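Local coordinates for 3-oxoacyl-[acyl-carrier protein] synthase (Thermus thermophilus, PDB 1UB7) that probably catalyses the condensation of acetyl-CoA with malonyl-ACP that starts bacterial fatty acid synthesis, at residues 181-193 / 197-210. Residues are numbered along the deposited sequence; the frame is centred on the assembly and turned at random.
Sequences DGTGAKELYHACV and LPDGTSMKNRLYMN
Tyr189 lays its ring against Met203 and Tyr208, the centre of the packing between 181-193 and 197-210. Its CG sits between the backbone N and the carbonyl carbon (chi1 61°), carrying the ring across to the other segment. Met203 CG rests over one face, 3.9 Å from the centroid of the Tyr189 ring, and the sulfur lies obliquely beside it in a Met-aromatic contact; an unbranched chain suits this, its slim methylene resting on the ring while Met203 SD touches Ala191. The Tyr208 ring meets that of Tyr189 obliquely, planes 42° apart, with Tyr208 CD2 3.3 Å from Tyr189 CZ. An alanine in place of Tyr189 is likely to open a gap between Met203 and Tyr208 and free both side chains to shift. Strands 188-191 and 208-209 form an antiparallel beta hairpin with a long connection. Tyr189 and Tyr208 are its hydrogen-bonded pair: Tyr208 N reaches Tyr189 O at 3.0 Å, almost straight (176°), and Tyr189 N returns a bond to Tyr208 O. His190 and Ala191 pair with a strand of the second subunit, continuing the sheet across the dimer interface. On the face turned away from Tyr189, leucine and methionine suit an apolar pair: Leu188 and Met209 run side by side, Leu188 CD1 and Met209 CE tight at 3.3 Å; the Met209 side chain is about 6 Å from that of Asn276, a predicted active-site residue. Asn210 N bonds to Glu187 O, while Asn210 OD1 accepts a weak bond from Glu213 N as N-cap of helix 211-233, a role suited to its short amide. Lys186 crosses Thr201 at about a right angle, Lys186 CB 3.2 Å from Thr201 OG1. Asp199 OD1, a carboxylate oxygen, accepts both that hydroxyl and Thr201 N-H, the latter closing an Asx turn.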
ATOM      1  N   ASP A 181       8.535  -0.732 -13.417  1.00 41.49           N
ATOM      2  CA  ASP A 181       9.023  -1.694 -14.379  1.00 48.91           C
ATOM      3  C   ASP A 181       9.537  -2.889 -13.599  1.00 47.78           C
ATOM      4  O   ASP A 181      10.701  -2.930 -13.205  1.00 46.89           O
ATOM      5  CB  ASP A 181      10.131  -1.097 -15.238  1.00 54.07           C
ATOM      6  CG  ASP A 181      10.556  -2.029 -16.346  1.00 62.61           C
ATOM      7  OD1 ASP A 181      10.970  -3.159 -16.021  1.00 66.68           O
ATOM      8  OD2 ASP A 181      10.465  -1.642 -17.532  1.00 71.19           O
ATOM      9  N   GLY A 182       8.644  -3.853 -13.382  1.00 51.59           N
ATOM     10  CA  GLY A 182       8.971  -5.052 -12.630  1.00 49.50           C
ATOM     11  C   GLY A 182       9.916  -6.045 -13.282  1.00 51.40           C
ATOM     12  O   GLY A 182      10.349  -6.986 -12.617  1.00 51.39           O
ATOM     13  N   THR A 183      10.235  -5.866 -14.564  1.00 53.84           N
ATOM     14  CA  THR A 183      11.164  -6.783 -15.226  1.00 59.33           C
ATOM     15  C   THR A 183      12.535  -6.589 -14.561  1.00 61.32           C
ATOM     16  O   THR A 183      13.428  -7.432 -14.674  1.00 57.35           O
ATOM     17  CB  THR A 183      11.286  -6.498 -16.745  1.00 59.53           C
ATOM     18  OG1 THR A 183      11.687  -5.143 -16.944  1.00 59.90           O
ATOM     19  CG2 THR A 183       9.962  -6.740 -17.460  1.00 58.46           C
ATOM     20  N   GLY A 184      12.672  -5.463 -13.862  1.00 64.51           N
ATOM     21  CA  GLY A 184      13.900  -5.144 -13.153  1.00 65.09           C
ATOM     22  C   GLY A 184      13.691  -5.370 -11.668  1.00 64.96           C
ATOM     23  O   GLY A 184      14.169  -4.604 -10.833  1.00 65.17           O
ATOM     24  N   ALA A 185      12.961  -6.433 -11.349  1.00 66.05           N
ATOM     25  CA  ALA A 185      12.663  -6.794  -9.969  1.00 65.55           C
ATOM     26  C   ALA A 185      13.851  -7.507  -9.320  1.00 67.73           C
ATOM     27  O   ALA A 185      14.025  -7.456  -8.099  1.00 61.86           O
ATOM     28  CB  ALA A 185      11.426  -7.689  -9.931  1.00 54.90           C
ATOM     29  N   LYS A 186      14.659  -8.172 -10.145  1.00 72.19           N
ATOM     30  CA  LYS A 186      15.838  -8.910  -9.680  1.00 77.58           C
ATOM     31  C   LYS A 186      16.998  -7.995  -9.257  1.00 79.71           C
ATOM     32  O   LYS A 186      17.914  -8.428  -8.549  1.00 79.07           O
ATOM     33  CB  LYS A 186      16.321  -9.844 -10.791  1.00 75.06           C
ATOM     34  CG  LYS A 186      16.376  -9.152 -12.142  1.00 76.98           C
ATOM     35  CD  LYS A 186      17.160  -9.939 -13.170  1.00 77.19           C
ATOM     36  CE  LYS A 186      16.939  -9.366 -14.569  1.00 77.97           C
ATOM     37  NZ  LYS A 186      17.087  -7.885 -14.613  1.00 78.42           N
ATOM     38  N   GLU A 187      16.941  -6.733  -9.689  1.00 80.11           N
ATOM     39  CA  GLU A 187      17.977  -5.731  -9.406  1.00 79.11           C
ATOM     40  C   GLU A 187      18.001  -5.183  -7.978  1.00 78.54           C
ATOM     41  O   GLU A 187      19.017  -4.649  -7.528  1.00 72.63           O
ATOM     42  CB  GLU A 187      17.829  -4.565 -10.386  1.00 79.98           C
ATOM     43  CG  GLU A 187      17.661  -5.014 -11.824  1.00 87.98           C
ATOM     44  CD  GLU A 187      18.906  -5.683 -12.381  1.00 92.50           C
ATOM     45  OE1 GLU A 187      19.646  -6.329 -11.603  1.00 91.32           O
ATOM     46  OE2 GLU A 187      19.134  -5.572 -13.608  1.00 94.89           O
ATOM     47  N   LEU A 188      16.879  -5.301  -7.276  1.00 78.20           N
ATOM     48  CA  LEU A 188      16.768  -4.821  -5.902  1.00 78.25           C
ATOM     49  C   LEU A 188      15.559  -5.498  -5.257  1.00 77.11           C
ATOM     50  O   LEU A 188      14.449  -5.419  -5.786  1.00 76.52           O
ATOM     51  CB  LEU A 188      16.605  -3.290  -5.889  1.00 72.58           C
ATOM     52  CG  LEU A 188      16.475  -2.559  -4.544  1.00 68.34           C
ATOM     53  CD1 LEU A 188      17.639  -2.906  -3.617  1.00 64.25           C
ATOM     54  CD2 LEU A 188      16.420  -1.065  -4.802  1.00 66.08           C
ATOM     55  N   TYR A 189      15.779  -6.165  -4.122  1.00 78.11           N
ATOM     56  CA  TYR A 189      14.700  -6.871  -3.433  1.00 74.02           C
ATOM     57  C   TYR A 189      15.050  -7.466  -2.057  1.00 73.67           C
ATOM     58  O   TYR A 189      16.197  -7.452  -1.607  1.00 69.67           O
ATOM     59  CB  TYR A 189      14.177  -7.999  -4.340  1.00 74.63           C
ATOM     60  CG  TYR A 189      15.224  -9.044  -4.688  1.00 77.77           C
ATOM     61  CD1 TYR A 189      15.701  -9.935  -3.718  1.00 75.51           C
ATOM     62  CD2 TYR A 189      15.774  -9.113  -5.973  1.00 78.06           C
ATOM     63  CE1 TYR A 189      16.697 -10.861  -4.012  1.00 77.68           C
ATOM     64  CE2 TYR A 189      16.774 -10.038  -6.278  1.00 78.45           C
ATOM     65  CZ  TYR A 189      17.231 -10.908  -5.292  1.00 78.40           C
ATOM     66  OH  TYR A 189      18.225 -11.817  -5.575  1.00 73.86           O
ATOM     67  N   HIS A 190      14.011  -7.986  -1.412  1.00 74.90           N
ATOM     68  CA  HIS A 190      14.074  -8.658  -0.118  1.00 77.21           C
ATOM     69  C   HIS A 190      12.733  -9.392  -0.015  1.00 79.15           C
ATOM     70  O   HIS A 190      11.683  -8.776   0.208  1.00 78.93           O
ATOM     71  CB  HIS A 190      14.220  -7.662   1.041  1.00 73.56           C
ATOM     72  CG  HIS A 190      14.182  -8.307   2.396  1.00 71.71           C
ATOM     73  ND1 HIS A 190      13.043  -8.889   2.914  1.00 67.77           N
ATOM     74  CD2 HIS A 190      15.149  -8.484   3.329  1.00 69.90           C
ATOM     75  CE1 HIS A 190      13.310  -9.396   4.104  1.00 68.28           C
ATOM     76  NE2 HIS A 190      14.581  -9.164   4.380  1.00 70.33           N
ATOM     77  N   ALA A 191      12.769 -10.706  -0.204  1.00 77.86           N
ATOM     78  CA  ALA A 191      11.558 -11.515  -0.159  1.00 78.43           C
ATOM     79  C   ALA A 191      10.723 -11.287   1.100  1.00 78.42           C
ATOM     80  O   ALA A 191      11.132 -10.578   2.028  1.00 78.08           O
ATOM     81  CB  ALA A 191      11.922 -12.991  -0.278  1.00 78.54           C
ATOM     82  N   CYS A 192       9.536 -11.885   1.103  1.00 76.35           N
ATOM     83  CA  CYS A 192       8.622 -11.808   2.240  1.00 73.04           C
ATOM     84  C   CYS A 192       7.846 -13.117   2.333  1.00 68.48           C
ATOM     85  O   CYS A 192       7.996 -13.867   3.292  1.00 67.97           O
ATOM     86  CB  CYS A 192       7.640 -10.642   2.093  1.00 72.46           C
ATOM     87  SG  CYS A 192       6.483 -10.515   3.491  1.00 69.26           S
ATOM     88  N   VAL A 193       7.025 -13.389   1.323  1.00 68.60           N
ATOM     89  CA  VAL A 193       6.227 -14.612   1.289  1.00 67.75           C
ATOM     90  C   VAL A 193       6.635 -15.543   0.134  1.00 68.30           C
ATOM     91  O   VAL A 193       6.323 -16.731   0.169  1.00 70.17           O
ATOM     92  CB  VAL A 193       4.703 -14.280   1.207  1.00 60.56           C
ATOM     93  CG1 VAL A 193       3.896 -15.543   1.001  1.00 45.43           C
ATOM     94  CG2 VAL A 193       4.256 -13.577   2.484  1.00 48.05           C
ATOM     95  N   LEU A 197      11.380 -14.710  -7.908  1.00 83.82           N
ATOM     96  CA  LEU A 197      10.636 -13.716  -8.676  1.00 85.29           C
ATOM     97  C   LEU A 197      10.072 -14.351  -9.951  1.00 86.84           C
ATOM     98  O   LEU A 197      10.466 -15.460 -10.330  1.00 83.88           O
ATOM     99  CB  LEU A 197      11.540 -12.524  -9.028  1.00 82.29           C
ATOM    100  CG  LEU A 197      11.859 -11.537  -7.896  1.00 80.88           C
ATOM    101  CD1 LEU A 197      13.014 -10.636  -8.299  1.00 78.19           C
ATOM    102  CD2 LEU A 197      10.617 -10.718  -7.566  1.00 78.49           C
ATOM    103  N   PRO A 198       9.129 -13.659 -10.620  1.00 86.93           N
ATOM    104  CA  PRO A 198       8.496 -14.134 -11.855  1.00 88.74           C
ATOM    105  C   PRO A 198       9.454 -14.555 -12.975  1.00 87.60           C
ATOM    106  O   PRO A 198       9.097 -15.389 -13.809  1.00 88.02           O
ATOM    107  CB  PRO A 198       7.610 -12.958 -12.257  1.00 87.83           C
ATOM    108  CG  PRO A 198       7.166 -12.439 -10.935  1.00 90.54           C
ATOM    109  CD  PRO A 198       8.463 -12.433 -10.143  1.00 88.91           C
ATOM    110  N   ASP A 199      10.658 -13.982 -13.007  1.00 85.49           N
ATOM    111  CA  ASP A 199      11.624 -14.353 -14.041  1.00 83.51           C
ATOM    112  C   ASP A 199      12.451 -15.566 -13.610  1.00 83.06           C
ATOM    113  O   ASP A 199      13.139 -16.183 -14.428  1.00 82.32           O
ATOM    114  CB  ASP A 199      12.561 -13.179 -14.390  1.00 75.18           C
ATOM    115  CG  ASP A 199      13.317 -12.639 -13.182  1.00 72.18           C
ATOM    116  OD1 ASP A 199      13.794 -13.436 -12.349  1.00 66.43           O
ATOM    117  OD2 ASP A 199      13.452 -11.402 -13.079  1.00 72.28           O
ATOM    118  N   GLY A 200      12.370 -15.907 -12.325  1.00 81.34           N
ATOM    119  CA  GLY A 200      13.110 -17.047 -11.812  1.00 78.85           C
ATOM    120  C   GLY A 200      14.188 -16.683 -10.807  1.00 78.88           C
ATOM    121  O   GLY A 200      14.713 -17.552 -10.115  1.00 76.95           O
ATOM    122  N   THR A 201      14.525 -15.398 -10.726  1.00 80.72           N
ATOM    123  CA  THR A 201      15.547 -14.930  -9.796  1.00 81.01           C
ATOM    124  C   THR A 201      15.169 -15.291  -8.352  1.00 84.68           C
ATOM    125  O   THR A 201      14.233 -14.735  -7.778  1.00 84.20           O
ATOM    126  CB  THR A 201      15.731 -13.395  -9.907  1.00 82.12           C
ATOM    127  OG1 THR A 201      16.047 -13.037 -11.262  1.00 74.03           O
ATOM    128  CG2 THR A 201      16.850 -12.931  -8.986  1.00 79.55           C
ATOM    129  N   SER A 202      15.901 -16.231  -7.770  1.00 88.43           N
ATOM    130  CA  SER A 202      15.631 -16.660  -6.405  1.00 92.74           C
ATOM    131  C   SER A 202      15.968 -15.549  -5.408  1.00 94.14           C
ATOM    132  O   SER A 202      16.837 -14.716  -5.667  1.00 93.02           O
ATOM    133  CB  SER A 202      16.446 -17.920  -6.087  1.00 95.88           C
ATOM    134  OG  SER A 202      16.110 -18.465  -4.818  1.00 99.18           O
ATOM    135  N   MET A 203      15.274 -15.542  -4.272  1.00 97.54           N
ATOM    136  CA  MET A 203      15.499 -14.544  -3.228  1.00100.82           C
ATOM    137  C   MET A 203      15.979 -15.190  -1.920  1.00104.05           C
ATOM    138  O   MET A 203      15.531 -16.281  -1.549  1.00102.46           O
ATOM    139  CB  MET A 203      14.212 -13.743  -2.964  1.00 98.68           C
ATOM    140  CG  MET A 203      13.756 -12.843  -4.120  1.00 95.40           C
ATOM    141  SD  MET A 203      12.303 -11.803  -3.723  1.00 86.08           S
ATOM    142  CE  MET A 203      10.964 -12.844  -4.316  1.00 84.36           C
ATOM    143  N   LYS A 204      16.894 -14.509  -1.231  1.00107.87           N
ATOM    144  CA  LYS A 204      17.444 -14.986   0.042  1.00111.20           C
ATOM    145  C   LYS A 204      16.847 -14.137   1.172  1.00116.40           C
ATOM    146  O   LYS A 204      16.199 -13.116   0.908  1.00118.45           O
ATOM    147  CB  LYS A 204      18.975 -14.872   0.030  1.00104.91           C
ATOM    148  CG  LYS A 204      19.704 -15.683   1.106  1.00 99.42           C
ATOM    149  CD  LYS A 204      19.902 -14.910   2.408  1.00 96.08           C
ATOM    150  CE  LYS A 204      20.794 -15.682   3.384  1.00 95.74           C
ATOM    151  NZ  LYS A 204      21.185 -14.905   4.601  1.00 94.53           N
ATOM    152  N   ASN A 205      17.064 -14.553   2.421  1.00120.18           N
ATOM    153  CA  ASN A 205      16.525 -13.840   3.585  1.00120.95           C
ATOM    154  C   ASN A 205      17.170 -12.484   3.907  1.00120.58           C
ATOM    155  O   ASN A 205      17.051 -11.992   5.033  1.00120.96           O
ATOM    156  CB  ASN A 205      16.569 -14.742   4.839  1.00121.58           C
ATOM    157  CG  ASN A 205      17.994 -15.042   5.317  1.00122.39           C
ATOM    158  OD1 ASN A 205      18.806 -14.135   5.508  1.00123.20           O
ATOM    159  ND2 ASN A 205      18.289 -16.322   5.532  1.00121.13           N
ATOM    160  N   ARG A 206      17.841 -11.874   2.931  1.00117.89           N
ATOM    161  CA  ARG A 206      18.474 -10.576   3.154  1.00114.37           C
ATOM    162  C   ARG A 206      18.389  -9.615   1.974  1.00110.19           C
ATOM    163  O   ARG A 206      18.193 -10.022   0.824  1.00109.02           O
ATOM    164  CB  ARG A 206      19.935 -10.756   3.578  1.00117.36           C
ATOM    165  CG  ARG A 206      20.086 -11.166   5.037  1.00122.65           C
ATOM    166  CD  ARG A 206      19.427 -10.139   5.956  1.00125.41           C
ATOM    167  NE  ARG A 206      19.290 -10.619   7.330  1.00127.91           N
ATOM    168  CZ  ARG A 206      18.705  -9.935   8.310  1.00128.78           C
ATOM    169  NH1 ARG A 206      18.198  -8.730   8.076  1.00128.95           N
ATOM    170  NH2 ARG A 206      18.623 -10.456   9.528  1.00127.27           N
ATOM    171  N   LEU A 207      18.535  -8.330   2.282  1.00101.84           N
ATOM    172  CA  LEU A 207      18.469  -7.271   1.286  1.00 94.65           C
ATOM    173  C   LEU A 207      19.559  -7.445   0.233  1.00 95.74           C
ATOM    174  O   LEU A 207      20.739  -7.531   0.572  1.00 98.13           O
ATOM    175  CB  LEU A 207      18.620  -5.917   1.979  1.00 86.18           C
ATOM    176  CG  LEU A 207      18.139  -4.658   1.256  1.00 81.06           C
ATOM    177  CD1 LEU A 207      18.206  -3.496   2.215  1.00 79.18           C
ATOM    178  CD2 LEU A 207      18.979  -4.382   0.026  1.00 77.89           C
ATOM    179  N   TYR A 208      19.155  -7.503  -1.038  1.00 95.41           N
ATOM    180  CA  TYR A 208      20.092  -7.647  -2.159  1.00 93.64           C
ATOM    181  C   TYR A 208      19.998  -6.465  -3.132  1.00 95.82           C
ATOM    182  O   TYR A 208      18.904  -5.950  -3.391  1.00 94.14           O
ATOM    183  CB  TYR A 208      19.824  -8.941  -2.938  1.00 90.51           C
ATOM    184  CG  TYR A 208      20.506  -8.952  -4.288  1.00 86.53           C
ATOM    185  CD1 TYR A 208      21.891  -9.060  -4.388  1.00 89.18           C
ATOM    186  CD2 TYR A 208      19.774  -8.762  -5.463  1.00 86.08           C
ATOM    187  CE1 TYR A 208      22.534  -8.971  -5.622  1.00 89.95           C
ATOM    188  CE2 TYR A 208      20.406  -8.669  -6.701  1.00 83.40           C
ATOM    189  CZ  TYR A 208      21.786  -8.772  -6.772  1.00 87.32           C
ATOM    190  OH  TYR A 208      22.429  -8.662  -7.985  1.00 84.86           O
ATOM    191  N   MET A 209      21.142  -6.049  -3.683  1.00 95.62           N
ATOM    192  CA  MET A 209      21.167  -4.933  -4.629  1.00 94.72           C
ATOM    193  C   MET A 209      22.240  -5.050  -5.727  1.00 91.64           C
ATOM    194  O   MET A 209      23.405  -5.354  -5.457  1.00 91.53           O
ATOM    195  CB  MET A 209      21.345  -3.604  -3.873  1.00 95.53           C
ATOM    196  CG  MET A 209      20.994  -2.353  -4.695  1.00100.46           C
ATOM    197  SD  MET A 209      21.328  -0.759  -3.864  1.00102.11           S
ATOM    198  CE  MET A 209      19.765  -0.437  -2.989  1.00103.57           C
ATOM    199  N   ASN A 210      21.816  -4.813  -6.966  1.00 87.93           N
ATOM    200  CA  ASN A 210      22.684  -4.839  -8.142  1.00 83.04           C
ATOM    201  C   ASN A 210      22.995  -3.365  -8.384  1.00 83.23           C
ATOM    202  O   ASN A 210      22.438  -2.747  -9.293  1.00 83.87           O
ATOM    203  CB  ASN A 210      21.921  -5.412  -9.349  1.00 83.29           C
ATOM    204  CG  ASN A 210      22.822  -5.716 -10.546  1.00 84.37           C
ATOM    205  OD1 ASN A 210      23.596  -4.869 -11.006  1.00 78.18           O
ATOM    206  ND2 ASN A 210      22.709  -6.934 -11.064  1.00 83.38           N
TER